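Local coordinates for protein putative alpha KG dependent 2,4-D dioxygenase (Burkholderia xenovorans, PDB 5J92) that binds an iron(II) ion and probably acts as a 2-oxoglutarate-dependent dioxygenase of the TfdA family, at residues A[205-210]-A[216-221]; A[156-161]-A[168-173]; A[51-56]-A[64-69]; A[43-48]-A[132-137]. All blocks are in the same frame, centred on the assembly; numbering follows the deposited sequence.

In the fold
All four contacts are mainly buried, but they belong to two regions of the chain. Interactions 1 and 2 touch each other: the hairpin of strands 201-208 and 215-217 packs against helices 154-159 and 163-169, and the backbone of L205 meets that of L172. Interactions 3 and 4 also touch, through F66 and A67 on F136, and both reach the same mixed sheet; interaction 3 is nested within the loop closed by interaction 4. The chemistry differs. Interaction 1 combines backbone bonding with a cation-pi stack, interaction 2 ends in a polar pair at an exposed glutamate, interaction 3 is wholly aromatic, and interaction 4 is one hydroxyl-hydroxyl bond.

Interaction 1 of 4, residues A[205-210]-A[216-221]; sequences LVRTHP and SLYLSS
R207 lays its side chain along S216 and then over the ring of Y218. Its CB lies 3.6 Å from S216 OG, and CG touches both S216 O and Y218 CB, which lie roughly at right angles as seen from it. CD sits over the face of the Y218 ring in a CH-pi contact, 4.1 Å from the ring centroid. The bend at chi3 (70°) turns the chain there; NE then runs above CD2, and the guanidinium settles flat on the ring with its plane only 10° from that of the phenol. CZ stands 3.8 Å from the Y218 centroid and close to the ring normal, which is the evidence for a cation-pi stack, while NH2 comes to 3.3 Å from Y218 CZ.

Backbone bonds set this register. R207 and S216 form an antiparallel hydrogen-bonded pair, with R207 N 2.8 Å from S216 O and S216 N bonded in return to R207 O; V206 and L217 are the adjoining non-hydrogen-bonded pair. One further backbone bond, Y218 N to L205 O at 2.8 Å, lies beyond the last bridge, at the inverse gamma turn centred on Y218. The tip of L205 meets L219, CD1 to CD2 at 4.0 Å.

The Y218 side chain, which Y176 and H203 also meet, lies about 12 Å from the iron(II) ion, so the stack stands behind the metal ligands and not at the metal. The whole is an antiparallel beta hairpin with a cation-pi stack at its end.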
loop_
_atom_site.group_PDB
_atom_site.type_symbol
_atom_site.label_atom_id
_atom_site.label_comp_id
_atom_site.label_asym_id
_atom_site.label_seq_id
_atom_site.Cartn_x
_atom_site.Cartn_y
_atom_site.Cartn_z
ATOM N N LEU A 205 3.364 -19.541 4.756
ATOM C CA LEU A 205 2.625 -18.511 4.042
ATOM C C LEU A 205 1.269 -19.007 3.549
ATOM O O LEU A 205 0.305 -18.236 3.543
ATOM C CB LEU A 205 3.458 -17.985 2.864
ATOM C CG LEU A 205 2.843 -16.857 2.008
ATOM C CD1 LEU A 205 2.547 -15.583 2.832
ATOM C CD2 LEU A 205 3.726 -16.549 0.831
ATOM N N VAL A 206 1.154 -20.271 3.154
ATOM C CA VAL A 206 -0.114 -20.804 2.659
ATOM C C VAL A 206 -0.728 -21.651 3.766
ATOM O O VAL A 206 -0.192 -22.705 4.128
ATOM C CB VAL A 206 0.062 -21.607 1.362
ATOM C CG1 VAL A 206 -1.277 -22.196 0.924
ATOM C CG2 VAL A 206 0.635 -20.714 0.272
ATOM N N ARG A 207 -1.852 -21.190 4.304
ATOM C CA ARG A 207 -2.547 -21.851 5.396
ATOM C C ARG A 207 -3.670 -22.732 4.879
ATOM O O ARG A 207 -4.236 -22.493 3.811
ATOM C CB ARG A 207 -3.146 -20.822 6.362
ATOM C CG ARG A 207 -2.305 -19.569 6.558
ATOM C CD ARG A 207 -2.829 -18.781 7.742
ATOM N NE ARG A 207 -2.539 -19.499 8.978
ATOM C CZ ARG A 207 -2.712 -19.015 10.205
ATOM N NH1 ARG A 207 -2.399 -19.770 11.250
ATOM N NH2 ARG A 207 -3.181 -17.793 10.393
ATOM N N THR A 208 -4.021 -23.733 5.683
ATOM C CA THR A 208 -5.209 -24.543 5.457
ATOM C C THR A 208 -6.090 -24.461 6.692
ATOM O O THR A 208 -5.669 -24.837 7.790
ATOM C CB THR A 208 -4.850 -25.993 5.145
ATOM O OG1 THR A 208 -4.047 -26.030 3.963
ATOM C CG2 THR A 208 -6.117 -26.798 4.924
ATOM N N HIS A 209 -7.299 -23.970 6.512
ATOM C CA HIS A 209 -8.168 -23.718 7.650
ATOM C C HIS A 209 -8.682 -25.033 8.229
ATOM O O HIS A 209 -9.095 -25.921 7.478
ATOM C CB HIS A 209 -9.344 -22.828 7.241
ATOM C CG HIS A 209 -10.027 -22.184 8.403
ATOM N ND1 HIS A 209 -10.984 -22.830 9.155
ATOM C CD2 HIS A 209 -9.855 -20.967 8.971
ATOM C CE1 HIS A 209 -11.384 -22.034 10.132
ATOM N NE2 HIS A 209 -10.708 -20.898 10.047
ATOM N N PRO A 210 -8.673 -25.183 9.558
ATOM C CA PRO A 210 -9.082 -26.466 10.156
ATOM C C PRO A 210 -10.581 -26.734 10.104
ATOM O O PRO A 210 -10.977 -27.904 10.148
ATOM C CB PRO A 210 -8.594 -26.350 11.606
ATOM C CG PRO A 210 -8.479 -24.892 11.872
ATOM C CD PRO A 210 -8.304 -24.173 10.564
ATOM N N SER A 216 -5.398 -20.164 2.277
ATOM C CA SER A 216 -5.360 -18.712 2.416
ATOM C C SER A 216 -3.922 -18.247 2.584
ATOM O O SER A 216 -3.039 -19.021 2.968
ATOM C CB SER A 216 -6.215 -18.238 3.607
ATOM O OG SER A 216 -5.631 -18.628 4.849
ATOM N N LEU A 217 -3.703 -16.961 2.315
ATOM C CA LEU A 217 -2.401 -16.330 2.493
ATOM C C LEU A 217 -2.252 -15.785 3.916
ATOM O O LEU A 217 -3.132 -15.081 4.417
ATOM C CB LEU A 217 -2.210 -15.188 1.480
ATOM C CG LEU A 217 -2.133 -15.565 -0.003
ATOM C CD1 LEU A 217 -2.176 -14.340 -0.942
ATOM C CD2 LEU A 217 -0.861 -16.387 -0.238
ATOM N N TYR A 218 -1.126 -16.096 4.563
ATOM C CA TYR A 218 -0.857 -15.570 5.899
ATOM C C TYR A 218 -0.150 -14.217 5.783
ATOM O O TYR A 218 0.998 -14.038 6.189
ATOM C CB TYR A 218 -0.023 -16.554 6.714
ATOM C CG TYR A 218 -0.141 -16.356 8.203
ATOM C CD1 TYR A 218 -0.813 -15.261 8.727
ATOM C CD2 TYR A 218 0.398 -17.281 9.093
ATOM C CE1 TYR A 218 -0.952 -15.086 10.089
ATOM C CE2 TYR A 218 0.266 -17.115 10.462
ATOM C CZ TYR A 218 -0.410 -16.019 10.955
ATOM O OH TYR A 218 -0.549 -15.838 12.318
ATOM N N LEU A 219 -0.891 -13.230 5.290
ATOM C CA LEU A 219 -0.342 -11.890 5.169
ATOM C C LEU A 219 -0.540 -11.125 6.473
ATOM O O LEU A 219 -1.476 -11.387 7.230
ATOM C CB LEU A 219 -1.002 -11.131 4.013
ATOM C CG LEU A 219 -0.880 -11.805 2.632
ATOM C CD1 LEU A 219 -1.472 -10.911 1.546
ATOM C CD2 LEU A 219 0.569 -12.151 2.322
ATOM N N SER A 220 0.367 -10.188 6.735
ATOM C CA SER A 220 0.252 -9.335 7.907
ATOM C C SER A 220 1.328 -8.276 7.814
ATOM O O SER A 220 2.425 -8.542 7.315
ATOM C CB SER A 220 0.413 -10.140 9.214
ATOM O OG SER A 220 0.170 -9.327 10.340
ATOM N N SER A 221 1.028 -7.085 8.337
ATOM C CA SER A 221 2.082 -6.084 8.444
ATOM C C SER A 221 3.265 -6.604 9.255
ATOM O O SER A 221 4.364 -6.051 9.151
ATOM C CB SER A 221 1.542 -4.811 9.091
ATOM O OG SER A 221 1.200 -5.073 10.443
#

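Interaction 2 of 4, residues A[156-161]-A[168-173]; sequences AAYDKL and VVEGLS
The Y158 ring has both of its contacts across this interface at its edge: V169 CG2 and E170 OE2 lie near the ring plane. CE1 approaches V169 CG2 to 4.2 Å, and the phenol oxygen reaches farther, to the carboxylate. Off the interface, the same ring forms a cation-pi contact with R166, within the intervening helix 163-169. The ring and carboxylate planes are inclined by 58°, and the two side chains cross at about a right angle, so the groups meet by an edge and an oxygen without stacking.

Y158 OH donates to E170 OE2 at 3.1 Å. It arrives on the syn side of that oxygen, 19° out of the carboxylate plane. With CG of Y158 opposite its backbone N (chi1 177°), the ring extends from helix 154-159 toward the turn after helix 163-169; E170 answers with a chain bent at chi2, which folds its carboxylate back toward the phenol. Beside this polar pair, L161 and V169 reach toward each other tip to tip, CD1 to CG2 at 4.1 Å.

The backbone after helix 163-169 makes a type II beta turn from V169 to L172, closed by L172 N on V169 O at 3.1 Å, and E170 and G171 form its corner.

E170 has a stronger partner than the phenol: its OE1 makes a salt bridge with K215, whose NZ also gives Y158 OH a weak hydrogen bond. The tyrosine thus probably sits in a small charge network, where the lysine would tend to keep the carboxylate ionised and the phenol bond would supplement their pairing.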
loop_
_atom_site.group_PDB
_atom_site.type_symbol
_atom_site.label_atom_id
_atom_site.label_comp_id
_atom_site.label_asym_id
_atom_site.label_seq_id
_atom_site.Cartn_x
_atom_site.Cartn_y
_atom_site.Cartn_z
ATOM N N ALA A 156 -10.068 -15.770 -0.373
ATOM C CA ALA A 156 -10.422 -15.261 -1.688
ATOM C C ALA A 156 -9.188 -14.755 -2.422
ATOM O O ALA A 156 -9.036 -14.976 -3.629
ATOM C CB ALA A 156 -11.463 -14.139 -1.551
ATOM N N ALA A 157 -8.289 -14.076 -1.704
ATOM C CA ALA A 157 -7.070 -13.589 -2.336
ATOM C C ALA A 157 -6.219 -14.749 -2.833
ATOM O O ALA A 157 -5.669 -14.696 -3.938
ATOM C CB ALA A 157 -6.277 -12.722 -1.357
ATOM N N TYR A 158 -6.083 -15.796 -2.022
ATOM C CA TYR A 158 -5.337 -16.967 -2.479
ATOM C C TYR A 158 -6.000 -17.573 -3.709
ATOM O O TYR A 158 -5.324 -17.897 -4.693
ATOM C CB TYR A 158 -5.211 -18.005 -1.362
ATOM C CG TYR A 158 -4.511 -19.256 -1.828
ATOM C CD1 TYR A 158 -3.133 -19.330 -1.849
ATOM C CD2 TYR A 158 -5.234 -20.352 -2.276
ATOM C CE1 TYR A 158 -2.481 -20.460 -2.293
ATOM C CE2 TYR A 158 -4.597 -21.492 -2.716
ATOM C CZ TYR A 158 -3.217 -21.538 -2.718
ATOM O OH TYR A 158 -2.577 -22.661 -3.170
ATOM N N ASP A 159 -7.332 -17.713 -3.672
ATOM C CA ASP A 159 -8.056 -18.356 -4.769
ATOM C C ASP A 159 -7.862 -17.614 -6.080
ATOM O O ASP A 159 -7.825 -18.232 -7.153
ATOM C CB ASP A 159 -9.548 -18.447 -4.451
ATOM C CG ASP A 159 -9.854 -19.402 -3.323
ATOM O OD1 ASP A 159 -8.965 -20.219 -2.970
ATOM O OD2 ASP A 159 -10.989 -19.342 -2.791
ATOM N N LYS A 160 -7.760 -16.292 -6.023
ATOM C CA LYS A 160 -7.753 -15.488 -7.233
ATOM C C LYS A 160 -6.342 -15.127 -7.698
ATOM O O LYS A 160 -6.202 -14.390 -8.672
ATOM C CB LYS A 160 -8.582 -14.214 -7.008
ATOM C CG LYS A 160 -10.086 -14.451 -6.894
ATOM C CD LYS A 160 -10.687 -15.216 -8.060
ATOM C CE LYS A 160 -12.224 -15.272 -7.972
ATOM N NZ LYS A 160 -12.782 -16.021 -6.801
ATOM N N LEU A 161 -5.295 -15.636 -7.046
ATOM C CA LEU A 161 -3.934 -15.269 -7.430
ATOM C C LEU A 161 -3.659 -15.626 -8.891
ATOM O O LEU A 161 -4.125 -16.666 -9.379
ATOM C CB LEU A 161 -2.900 -15.970 -6.543
ATOM C CG LEU A 161 -2.585 -15.420 -5.157
ATOM C CD1 LEU A 161 -1.619 -16.387 -4.435
ATOM C CD2 LEU A 161 -1.946 -14.027 -5.264
ATOM N N VAL A 168 4.569 -19.522 -6.969
ATOM C CA VAL A 168 5.675 -19.014 -6.165
ATOM C C VAL A 168 5.386 -19.176 -4.671
ATOM O O VAL A 168 6.278 -19.530 -3.896
ATOM C CB VAL A 168 5.983 -17.554 -6.549
ATOM C CG1 VAL A 168 6.951 -16.925 -5.554
ATOM C CG2 VAL A 168 6.605 -17.518 -7.930
ATOM N N VAL A 169 4.154 -18.898 -4.232
ATOM C CA VAL A 169 3.891 -18.898 -2.793
ATOM C C VAL A 169 3.858 -20.312 -2.211
ATOM O O VAL A 169 4.011 -20.477 -0.996
ATOM C CB VAL A 169 2.584 -18.153 -2.451
ATOM C CG1 VAL A 169 2.651 -16.704 -2.928
ATOM C CG2 VAL A 169 1.362 -18.885 -3.020
ATOM N N GLU A 170 3.609 -21.330 -3.031
ATOM C CA GLU A 170 3.447 -22.689 -2.531
ATOM C C GLU A 170 4.664 -23.142 -1.729
ATOM O O GLU A 170 5.778 -23.195 -2.254
ATOM C CB GLU A 170 3.196 -23.640 -3.708
ATOM C CG GLU A 170 2.307 -24.826 -3.376
ATOM C CD GLU A 170 0.945 -24.395 -2.841
ATOM O OE1 GLU A 170 0.362 -25.159 -2.040
ATOM O OE2 GLU A 170 0.445 -23.298 -3.218
ATOM N N GLY A 171 4.444 -23.464 -0.455
ATOM C CA GLY A 171 5.486 -24.000 0.408
ATOM C C GLY A 171 6.400 -22.978 1.055
ATOM O O GLY A 171 7.334 -23.366 1.765
ATOM N N LEU A 172 6.174 -21.695 0.838
ATOM C CA LEU A 172 7.026 -20.691 1.447
ATOM C C LEU A 172 6.658 -20.478 2.911
ATOM O O LEU A 172 5.523 -20.711 3.342
ATOM C CB LEU A 172 6.910 -19.362 0.699
ATOM C CG LEU A 172 7.369 -19.273 -0.757
ATOM C CD1 LEU A 172 7.234 -17.840 -1.203
ATOM C CD2 LEU A 172 8.812 -19.772 -0.923
ATOM N N SER A 173 7.640 -20.006 3.675
ATOM C CA SER A 173 7.426 -19.519 5.025
ATOM C C SER A 173 7.981 -18.105 5.112
ATOM O O SER A 173 8.871 -17.716 4.348
ATOM C CB SER A 173 8.085 -20.426 6.080
ATOM O OG SER A 173 7.432 -21.681 6.120
#

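Interaction 3 of 4, residues A[51-56]-A[64-69]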
loop_
_atom_site.group_PDB
_atom_site.type_symbol
_atom_site.label_atom_id
_atom_site.label_comp_id
_atom_site.label_asym_id
_atom_site.label_seq_id
_atom_site.Cartn_x
_atom_site.Cartn_y
_atom_site.Cartn_z
ATOM N N LEU A 51 -18.185 -12.477 11.874
ATOM C CA LEU A 51 -19.540 -12.649 12.374
ATOM C C LEU A 51 -19.907 -11.461 13.258
ATOM O O LEU A 51 -19.129 -11.061 14.143
ATOM C CB LEU A 51 -19.677 -13.969 13.156
ATOM C CG LEU A 51 -19.472 -15.272 12.374
ATOM C CD1 LEU A 51 -19.546 -16.481 13.300
ATOM C CD2 LEU A 51 -20.523 -15.404 11.284
ATOM N N ILE A 52 -21.091 -10.917 13.020
ATOM C CA ILE A 52 -21.591 -9.714 13.680
ATOM C C ILE A 52 -22.823 -10.109 14.477
ATOM O O ILE A 52 -23.811 -10.588 13.902
ATOM C CB ILE A 52 -21.957 -8.624 12.660
ATOM C CG1 ILE A 52 -20.754 -8.291 11.788
ATOM C CG2 ILE A 52 -22.536 -7.414 13.362
ATOM C CD1 ILE A 52 -21.143 -8.034 10.347
ATOM N N PHE A 53 -22.781 -9.893 15.786
ATOM C CA PHE A 53 -23.944 -10.137 16.635
ATOM C C PHE A 53 -24.511 -8.785 17.058
ATOM O O PHE A 53 -23.925 -8.103 17.914
ATOM C CB PHE A 53 -23.560 -10.982 17.856
ATOM C CG PHE A 53 -22.855 -12.271 17.505
ATOM C CD1 PHE A 53 -21.475 -12.300 17.324
ATOM C CD2 PHE A 53 -23.565 -13.454 17.365
ATOM C CE1 PHE A 53 -20.819 -13.477 17.001
ATOM C CE2 PHE A 53 -22.918 -14.641 17.050
ATOM C CZ PHE A 53 -21.547 -14.655 16.871
ATOM N N PRO A 54 -25.611 -8.332 16.463
ATOM C CA PRO A 54 -26.111 -6.986 16.770
ATOM C C PRO A 54 -26.653 -6.875 18.187
ATOM O O PRO A 54 -27.131 -7.848 18.775
ATOM C CB PRO A 54 -27.239 -6.776 15.743
ATOM C CG PRO A 54 -26.973 -7.783 14.644
ATOM C CD PRO A 54 -26.355 -8.971 15.362
ATOM N N ARG A 55 -26.571 -5.661 18.730
ATOM C CA ARG A 55 -27.325 -5.257 19.923
ATOM C C ARG A 55 -27.081 -6.199 21.109
ATOM O O ARG A 55 -28.006 -6.742 21.718
ATOM C CB ARG A 55 -28.820 -5.141 19.585
ATOM C CG ARG A 55 -29.106 -4.069 18.530
ATOM C CD ARG A 55 -30.526 -4.123 17.940
ATOM N NE ARG A 55 -30.665 -5.127 16.879
ATOM C CZ ARG A 55 -30.388 -4.923 15.586
ATOM N NH1 ARG A 55 -30.546 -5.909 14.700
ATOM N NH2 ARG A 55 -29.950 -3.739 15.171
ATOM N N GLN A 56 -25.803 -6.371 21.449
ATOM C CA GLN A 56 -25.396 -7.216 22.568
ATOM C C GLN A 56 -25.006 -6.297 23.725
ATOM O O GLN A 56 -23.863 -5.844 23.821
ATOM C CB GLN A 56 -24.249 -8.138 22.171
ATOM C CG GLN A 56 -24.610 -9.177 21.123
ATOM C CD GLN A 56 -25.739 -10.076 21.563
ATOM O OE1 GLN A 56 -25.802 -10.499 22.718
ATOM N NE2 GLN A 56 -26.652 -10.363 20.642
ATOM N N LEU A 64 -16.027 -11.867 27.826
ATOM C CA LEU A 64 -14.934 -12.818 27.984
ATOM C C LEU A 64 -15.452 -14.248 28.044
ATOM O O LEU A 64 -14.834 -15.161 27.489
ATOM C CB LEU A 64 -14.127 -12.489 29.238
ATOM C CG LEU A 64 -13.230 -11.260 29.127
ATOM C CD1 LEU A 64 -12.566 -10.981 30.456
ATOM C CD2 LEU A 64 -12.182 -11.466 28.044
ATOM N N ALA A 65 -16.584 -14.462 28.715
ATOM C CA ALA A 65 -17.140 -15.808 28.806
ATOM C C ALA A 65 -17.561 -16.327 27.437
ATOM O O ALA A 65 -17.357 -17.505 27.118
ATOM C CB ALA A 65 -18.328 -15.819 29.769
ATOM N N PHE A 66 -18.148 -15.459 26.610
ATOM C CA PHE A 66 -18.503 -15.855 25.251
ATOM C C PHE A 66 -17.257 -16.200 24.444
ATOM O O PHE A 66 -17.183 -17.261 23.811
ATOM C CB PHE A 66 -19.308 -14.738 24.580
ATOM C CG PHE A 66 -19.529 -14.942 23.103
ATOM C CD1 PHE A 66 -20.376 -15.931 22.640
ATOM C CD2 PHE A 66 -18.905 -14.122 22.184
ATOM C CE1 PHE A 66 -20.579 -16.113 21.280
ATOM C CE2 PHE A 66 -19.099 -14.297 20.827
ATOM C CZ PHE A 66 -19.937 -15.298 20.372
ATOM N N ALA A 67 -16.249 -15.325 24.486
ATOM C CA ALA A 67 -15.017 -15.573 23.751
ATOM C C ALA A 67 -14.371 -16.893 24.163
ATOM O O ALA A 67 -13.882 -17.644 23.310
ATOM C CB ALA A 67 -14.055 -14.407 23.969
ATOM N N ALA A 68 -14.385 -17.208 25.463
ATOM C CA ALA A 68 -13.718 -18.397 25.981
ATOM C C ALA A 68 -14.334 -19.695 25.474
ATOM O O ALA A 68 -13.746 -20.761 25.689
ATOM C CB ALA A 68 -13.713 -18.382 27.507
ATOM N N GLY A 69 -15.507 -19.644 24.843
ATOM C CA GLY A 69 -16.049 -20.847 24.242
ATOM C C GLY A 69 -15.353 -21.283 22.962
ATOM O O GLY A 69 -15.549 -22.425 22.536
#
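An aromatic edge-to-face (T-shaped) pair joins F53, at the end of strand 50-53, to F66 on helix 60-67, inside the buried core between the mixed sheet and that helix. The planes of the two rings are inclined by 79° and their centroids lie 5.4 Å apart, the geometry of a T-shaped stack in which F66 presents its edge and F53 its face. CZ of F66 makes the closest approach: it lies 3.9 Å from F53 CZ and equally close to F53 CE1, so the approach is displaced toward the CE1-CZ bond of F53.

Both residues direct CB toward the opposite segment. F66 places CG opposite its backbone N (chi1 170°), carrying the ring away from the helix and toward the sheet, while the F53 side chain leaves its strand with CG on the far side from its carbonyl carbon (chi1 -54°).

Other apolar groups enclose the pair. L261 of strand 261-265 touches both rings, I41 of helix 35-47 packs on F53, and F70 makes a further edge-to-face contact with F66. Such a cluster is helix-on-sheet packing, here against the mixed sheet of the double-stranded beta-helix (jelly-roll) core expected for the TauD/TfdA family, away from the iron site.

Interaction 4 of 4, residues A[43-48]-A[132-137]; sequences QASGQY and ARYSFL
Two first torsions bring the hydroxyls of S45 and Y134 together. At 75°, chi1 of S45 holds OG between its backbone N and carbonyl carbon, and chi1 of -61° swings the Y134 ring away from its own carbonyl carbon, out from strand 132-139 toward helix 35-47. CB of each residue points at the other segment, although their CA atoms remain 9.6 Å apart; the length of the tyrosine spans most of that gap.

The result is a hydrogen bond of ordinary length, Y134 OH to S45 OG at 2.8 Å, in which the phenol is the donor. S45 OG lies at the edge of the ring, near its plane, 3.7 Å from CE1, while S45 CB adds a flank contact at 3.9 Å from CE1. The serine oxygen also bonds to E42 O, one turn back in its helix. Accepting from the tyrosine and bonded to that carbonyl, OG has partners on two elements, which ties the phenol tip to the helix backbone.

Y134 also packs against M263 of strand 261-265, I211 and R267, and its carbonyl bonds to T290 of strand 284-291. Next along the strand, S135 OG bonds to the iron ligand D124. The contact therefore links helix 35-47 to the sheet strand lying between 261-265 and 284-291.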
loop_
_atom_site.group_PDB
_atom_site.type_symbol
_atom_site.label_atom_id
_atom_site.label_comp_id
_atom_site.label_asym_id
_atom_site.label_seq_id
_atom_site.Cartn_x
_atom_site.Cartn_y
_atom_site.Cartn_z
ATOM N N GLN A 43 -19.029 -23.348 12.799
ATOM C CA GLN A 43 -19.289 -23.719 11.411
ATOM C C GLN A 43 -19.626 -22.493 10.572
ATOM O O GLN A 43 -19.127 -22.344 9.452
ATOM C CB GLN A 43 -20.410 -24.753 11.345
ATOM C CG GLN A 43 -20.045 -26.089 11.970
ATOM C CD GLN A 43 -18.797 -26.715 11.362
ATOM O OE1 GLN A 43 -17.842 -27.037 12.071
ATOM N NE2 GLN A 43 -18.804 -26.892 10.041
ATOM N N ALA A 44 -20.442 -21.587 11.109
ATOM C CA ALA A 44 -20.762 -20.363 10.380
ATOM C C ALA A 44 -19.510 -19.532 10.106
ATOM O O ALA A 44 -19.403 -18.903 9.052
ATOM C CB ALA A 44 -21.798 -19.540 11.151
ATOM N N SER A 45 -18.559 -19.501 11.051
ATOM C CA SER A 45 -17.320 -18.770 10.808
ATOM C C SER A 45 -16.500 -19.388 9.681
ATOM O O SER A 45 -15.764 -18.671 9.000
ATOM C CB SER A 45 -16.475 -18.690 12.081
ATOM O OG SER A 45 -15.851 -19.937 12.373
ATOM N N GLY A 46 -16.606 -20.707 9.473
ATOM C CA GLY A 46 -15.929 -21.342 8.354
ATOM C C GLY A 46 -16.353 -20.799 7.006
ATOM O O GLY A 46 -15.545 -20.745 6.073
ATOM N N GLN A 47 -17.624 -20.405 6.880
ATOM C CA GLN A 47 -18.109 -19.720 5.691
ATOM C C GLN A 47 -17.809 -18.223 5.743
ATOM O O GLN A 47 -17.131 -17.696 4.855
ATOM C CB GLN A 47 -19.616 -19.961 5.526
ATOM C CG GLN A 47 -20.231 -19.186 4.359
ATOM C CD GLN A 47 -21.694 -19.549 4.100
ATOM O OE1 GLN A 47 -22.318 -20.275 4.876
ATOM N NE2 GLN A 47 -22.236 -19.050 3.001
ATOM N N TYR A 48 -18.306 -17.522 6.777
ATOM C CA TYR A 48 -18.080 -16.084 6.952
ATOM C C TYR A 48 -17.102 -15.855 8.104
ATOM O O TYR A 48 -17.521 -15.844 9.272
ATOM C CB TYR A 48 -19.388 -15.356 7.262
ATOM C CG TYR A 48 -20.533 -15.571 6.303
ATOM C CD1 TYR A 48 -20.688 -14.752 5.170
ATOM C CD2 TYR A 48 -21.479 -16.572 6.541
ATOM C CE1 TYR A 48 -21.768 -14.933 4.295
ATOM C CE2 TYR A 48 -22.564 -16.750 5.679
ATOM C CZ TYR A 48 -22.695 -15.935 4.562
ATOM O OH TYR A 48 -23.757 -16.114 3.706
ATOM N N ALA A 132 -3.306 -15.402 17.309
ATOM C CA ALA A 132 -4.697 -15.331 17.714
ATOM C C ALA A 132 -5.543 -16.288 16.890
ATOM O O ALA A 132 -5.222 -16.605 15.741
ATOM C CB ALA A 132 -5.243 -13.910 17.533
ATOM N N ARG A 133 -6.623 -16.768 17.503
ATOM C CA ARG A 133 -7.646 -17.481 16.750
ATOM C C ARG A 133 -8.737 -16.475 16.377
ATOM O O ARG A 133 -8.615 -15.776 15.376
ATOM C CB ARG A 133 -8.203 -18.651 17.560
ATOM C CG ARG A 133 -9.209 -19.517 16.801
ATOM C CD ARG A 133 -9.577 -20.754 17.603
ATOM N NE ARG A 133 -8.464 -21.702 17.674
ATOM C CZ ARG A 133 -8.417 -22.750 18.487
ATOM N NH1 ARG A 133 -9.420 -22.998 19.322
ATOM N NH2 ARG A 133 -7.362 -23.555 18.466
ATOM N N TYR A 134 -9.771 -16.358 17.194
ATOM C CA TYR A 134 -10.811 -15.357 17.009
ATOM C C TYR A 134 -10.498 -14.124 17.844
ATOM O O TYR A 134 -10.072 -14.234 19.000
ATOM C CB TYR A 134 -12.173 -15.899 17.420
ATOM C CG TYR A 134 -12.653 -17.105 16.640
ATOM C CD1 TYR A 134 -13.263 -16.949 15.404
ATOM C CD2 TYR A 134 -12.507 -18.399 17.146
ATOM C CE1 TYR A 134 -13.715 -18.036 14.685
ATOM C CE2 TYR A 134 -12.950 -19.502 16.429
ATOM C CZ TYR A 134 -13.561 -19.309 15.198
ATOM O OH TYR A 134 -14.026 -20.374 14.459
ATOM N N SER A 135 -10.740 -12.955 17.266
ATOM C CA SER A 135 -10.746 -11.702 18.007
ATOM C C SER A 135 -12.179 -11.196 18.111
ATOM O O SER A 135 -13.017 -11.492 17.256
ATOM C CB SER A 135 -9.850 -10.658 17.332
ATOM O OG SER A 135 -8.480 -11.055 17.361
ATOM N N PHE A 136 -12.466 -10.450 19.183
ATOM C CA PHE A 136 -13.805 -9.961 19.480
ATOM C C PHE A 136 -13.734 -8.483 19.830
ATOM O O PHE A 136 -12.868 -8.063 20.611
ATOM C CB PHE A 136 -14.442 -10.729 20.649
ATOM C CG PHE A 136 -14.429 -12.227 20.488
ATOM C CD1 PHE A 136 -13.267 -12.959 20.726
ATOM C CD2 PHE A 136 -15.585 -12.908 20.119
ATOM C CE1 PHE A 136 -13.247 -14.329 20.581
ATOM C CE2 PHE A 136 -15.576 -14.288 19.970
ATOM C CZ PHE A 136 -14.406 -15.004 20.216
ATOM N N LEU A 137 -14.658 -7.700 19.266
ATOM C CA LEU A 137 -14.743 -6.263 19.498
ATOM C C LEU A 137 -16.199 -5.915 19.758
ATOM O O LEU A 137 -17.057 -6.171 18.909
ATOM C CB LEU A 137 -14.225 -5.465 18.295
ATOM C CG LEU A 137 -12.782 -4.965 18.221
ATOM C CD1 LEU A 137 -12.560 -4.155 16.940
ATOM C CD2 LEU A 137 -12.397 -4.160 19.459
#